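Long-range contact in germination protein (Bacillus megaterium, PDB 6O59), which probably helps sense germinants as part of the spore germinant receptor GerK3, this chain being the N-terminal domain of its A subunit: residues 169-174 with 185-190. Residues are numbered along the deposited sequence; the frame is centred on the assembly and turned at random.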
ATOM      1  N   LEU A 169       7.481   2.542   3.149  1.00 71.99           N
ATOM      2  CA  LEU A 169       6.777   3.501   2.301  1.00 69.63           C
ATOM      3  C   LEU A 169       5.364   3.636   2.859  1.00 73.40           C
ATOM      4  O   LEU A 169       4.558   2.699   2.790  1.00 72.51           O
ATOM      5  CB  LEU A 169       6.778   3.109   0.816  1.00 68.01           C
ATOM      6  CG  LEU A 169       6.016   4.046  -0.143  1.00 69.71           C
ATOM      7  CD1 LEU A 169       6.468   5.497  -0.008  1.00 68.77           C
ATOM      8  CD2 LEU A 169       6.182   3.585  -1.572  1.00 70.91           C
ATOM      9  N   TRP A 170       5.121   4.773   3.519  1.00 70.52           N
ATOM     10  CA  TRP A 170       3.855   5.030   4.178  1.00 70.71           C
ATOM     11  C   TRP A 170       2.999   6.008   3.357  1.00 72.42           C
ATOM     12  O   TRP A 170       3.495   7.033   2.884  1.00 71.63           O
ATOM     13  CB  TRP A 170       4.102   5.528   5.603  1.00 72.06           C
ATOM     14  CG  TRP A 170       4.649   4.477   6.531  1.00 76.05           C
ATOM     15  CD1 TRP A 170       4.995   3.194   6.215  1.00 79.50           C
ATOM     16  CD2 TRP A 170       4.931   4.633   7.927  1.00 79.10           C
ATOM     17  NE1 TRP A 170       5.478   2.545   7.325  1.00 82.01           N
ATOM     18  CE2 TRP A 170       5.452   3.405   8.392  1.00 84.95           C
ATOM     19  CE3 TRP A 170       4.780   5.691   8.844  1.00 82.05           C
ATOM     20  CZ2 TRP A 170       5.799   3.195   9.733  1.00 87.49           C
ATOM     21  CZ3 TRP A 170       5.144   5.489  10.171  1.00 86.70           C
ATOM     22  CH2 TRP A 170       5.651   4.256  10.601  1.00 89.07           C
ATOM     23  N   LEU A 171       1.717   5.608   3.097  1.00 67.78           N
ATOM     24  CA  LEU A 171       0.692   6.321   2.308  1.00 66.63           C
ATOM     25  C   LEU A 171      -0.432   6.830   3.220  1.00 72.72           C
ATOM     26  O   LEU A 171      -1.000   6.041   3.969  1.00 75.21           O
ATOM     27  CB  LEU A 171       0.107   5.399   1.217  1.00 65.89           C
ATOM     28  CG  LEU A 171       0.883   5.205  -0.109  1.00 69.29           C
ATOM     29  CD1 LEU A 171       2.233   4.539   0.083  1.00 69.15           C
ATOM     30  CD2 LEU A 171       0.102   4.326  -1.042  1.00 73.07           C
ATOM     31  N   GLU A 172      -0.734   8.146   3.168  1.00 69.19           N
ATOM     32  CA  GLU A 172      -1.680   8.878   4.002  1.00 70.41           C
ATOM     33  C   GLU A 172      -2.695   9.547   3.094  1.00 73.09           C
ATOM     34  O   GLU A 172      -2.333  10.416   2.295  1.00 72.07           O
ATOM     35  CB  GLU A 172      -0.911   9.911   4.855  1.00 73.28           C
ATOM     36  CG  GLU A 172      -1.668  10.418   6.058  1.00 90.59           C
ATOM     37  CD  GLU A 172      -1.012  11.591   6.763  1.00120.92           C
ATOM     38  OE1 GLU A 172       0.234  11.586   6.915  1.00111.25           O
ATOM     39  OE2 GLU A 172      -1.751  12.518   7.168  1.00116.62           O
ATOM     40  N   SER A 173      -3.943   9.091   3.167  1.00 69.52           N
ATOM     41  CA  SER A 173      -5.047   9.641   2.387  1.00 68.26           C
ATOM     42  C   SER A 173      -5.723  10.764   3.144  1.00 73.52           C
ATOM     43  O   SER A 173      -5.879  10.686   4.362  1.00 75.25           O
ATOM     44  CB  SER A 173      -6.049   8.555   2.032  1.00 72.23           C
ATOM     45  OG  SER A 173      -5.455   7.709   1.059  1.00 87.13           O
ATOM     46  N   MET A 174      -6.076  11.838   2.439  1.00 70.56           N
ATOM     47  CA  MET A 174      -6.737  12.992   3.055  1.00 72.31           C
ATOM     48  C   MET A 174      -7.613  13.723   2.026  1.00 71.44           C
ATOM     49  O   MET A 174      -7.559  13.429   0.829  1.00 69.46           O
ATOM     50  CB  MET A 174      -5.733  13.948   3.764  1.00 76.43           C
ATOM     51  CG  MET A 174      -4.692  14.568   2.861  1.00 79.90           C
ATOM     52  SD  MET A 174      -3.189  15.045   3.752  1.00 86.40           S
ATOM     53  CE  MET A 174      -3.782  16.528   4.695  1.00 86.40           C
ATOM     54  N   THR A 185      -3.539  11.617  -1.828  1.00 70.97           N
ATOM     55  CA  THR A 185      -2.734  10.631  -1.114  1.00 70.46           C
ATOM     56  C   THR A 185      -1.280  11.156  -1.057  1.00 74.61           C
ATOM     57  O   THR A 185      -0.683  11.501  -2.077  1.00 73.87           O
ATOM     58  CB  THR A 185      -2.878   9.207  -1.671  1.00 73.32           C
ATOM     59  OG1 THR A 185      -4.200   8.750  -1.387  1.00 74.09           O
ATOM     60  CG2 THR A 185      -1.887   8.229  -1.030  1.00 70.85           C
ATOM     61  N   LEU A 186      -0.759  11.241   0.161  1.00 72.01           N
ATOM     62  CA  LEU A 186       0.587  11.672   0.534  1.00 72.11           C
ATOM     63  C   LEU A 186       1.498  10.432   0.730  1.00 75.08           C
ATOM     64  O   LEU A 186       1.059   9.446   1.309  1.00 76.06           O
ATOM     65  CB  LEU A 186       0.440  12.462   1.843  1.00 73.91           C
ATOM     66  CG  LEU A 186       1.639  13.246   2.372  1.00 79.65           C
ATOM     67  CD1 LEU A 186       1.178  14.492   3.058  1.00 81.58           C
ATOM     68  CD2 LEU A 186       2.446  12.424   3.368  1.00 83.24           C
ATOM     69  N   MET A 187       2.751  10.496   0.271  1.00 69.47           N
ATOM     70  CA  MET A 187       3.756   9.431   0.371  1.00 69.41           C
ATOM     71  C   MET A 187       5.083   9.926   0.936  1.00 73.17           C
ATOM     72  O   MET A 187       5.547  11.000   0.551  1.00 71.46           O
ATOM     73  CB  MET A 187       4.055   8.868  -1.024  1.00 70.85           C
ATOM     74  CG  MET A 187       3.333   7.650  -1.378  1.00 75.12           C
ATOM     75  SD  MET A 187       3.911   7.276  -3.044  1.00 79.44           S
ATOM     76  CE  MET A 187       2.540   6.346  -3.646  1.00 76.75           C
ATOM     77  N   TYR A 188       5.743   9.089   1.753  1.00 71.03           N
ATOM     78  CA  TYR A 188       7.075   9.336   2.307  1.00 71.79           C
ATOM     79  C   TYR A 188       7.645   8.017   2.813  1.00 74.87           C
ATOM     80  O   TYR A 188       6.871   7.128   3.181  1.00 73.34           O
ATOM     81  CB  TYR A 188       7.051  10.412   3.421  1.00 75.21           C
ATOM     82  CG  TYR A 188       6.292  10.008   4.667  1.00 79.96           C
ATOM     83  CD1 TYR A 188       4.908  10.157   4.750  1.00 82.05           C
ATOM     84  CD2 TYR A 188       6.964   9.493   5.780  1.00 82.56           C
ATOM     85  CE1 TYR A 188       4.206   9.779   5.896  1.00 85.73           C
ATOM     86  CE2 TYR A 188       6.272   9.110   6.929  1.00 85.24           C
ATOM     87  CZ  TYR A 188       4.895   9.257   6.986  1.00 93.90           C
ATOM     88  OH  TYR A 188       4.229   8.876   8.131  1.00 98.58           O
ATOM     89  N   ILE A 189       8.991   7.881   2.836  1.00 71.82           N
ATOM     90  CA  ILE A 189       9.599   6.669   3.363  1.00 72.22           C
ATOM     91  C   ILE A 189       9.975   6.964   4.806  1.00 80.60           C
ATOM     92  O   ILE A 189      10.902   7.747   5.076  1.00 82.07           O
ATOM     93  CB  ILE A 189      10.790   6.073   2.537  1.00 74.18           C
ATOM     94  CG1 ILE A 189      10.379   5.762   1.080  1.00 71.57           C
ATOM     95  CG2 ILE A 189      11.348   4.804   3.219  1.00 74.51           C
ATOM     96  CD1 ILE A 189      11.533   5.422   0.122  1.00 70.71           C
ATOM     97  N   HIS A 190       9.233   6.340   5.730  1.00 78.37           N
ATOM     98  CA  HIS A 190       9.452   6.422   7.170  1.00 80.55           C
ATOM     99  C   HIS A 190      10.897   6.005   7.509  1.00 84.35           C
ATOM    100  O   HIS A 190      11.345   4.934   7.101  1.00 83.39           O
ATOM    101  CB  HIS A 190       8.439   5.515   7.879  1.00 82.48           C
ATOM    102  CG  HIS A 190       8.768   5.275   9.311  1.00 89.21           C
ATOM    103  ND1 HIS A 190       8.474   6.207  10.275  1.00 92.62           N
ATOM    104  CD2 HIS A 190       9.397   4.226   9.888  1.00 93.35           C
ATOM    105  CE1 HIS A 190       8.920   5.699  11.411  1.00 95.46           C
ATOM    106  NE2 HIS A 190       9.489   4.511  11.225  1.00 96.37           N
TER
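W170 and Y188 pair across a beta hairpin, strand 169-176 with strand 182-189. The hairpin forms one side of a five-stranded antiparallel sheet in this N-terminal domain, and strand 169-176 is one of its two edge strands within the chain.

Backbone bonds set the register. W170 and Y188 are a hydrogen-bonded pair, as are E172 and L186; L186 N reaches E172 O at 2.8 Å. Between the two pairs M187 CA points its hydrogen at W170 O and L171 CA at L186 O.

W170 and Y188 share one face with E172 and L186. H190, just past the strand, lays its ring over the six-membered ring of W170. This is an offset stack, with centroids 4.0 Å apart and planes at 9°. H190 CB sits over the centre of the same tryptophan ring as a CH-pi contact. CG of H190 is anti to its backbone N (chi1 167°), which carries the imidazole out over the indole. Y188 OH comes to the indole edge in the ring plane, 3.3 Å from W170 CE3. E172 extends along this face to a salt bridge with R202 of helix 195-206.

The other face is largely apolar and packs on helix 153-163. L171 and M187 run side by side, with L171 CD1 3.6 Å from M187 CG, and both touch L157. Near its end, S173 OG and T185 OG1 share a hydrogen bond of 2.9 Å, and S173 OG also bonds S25 OG.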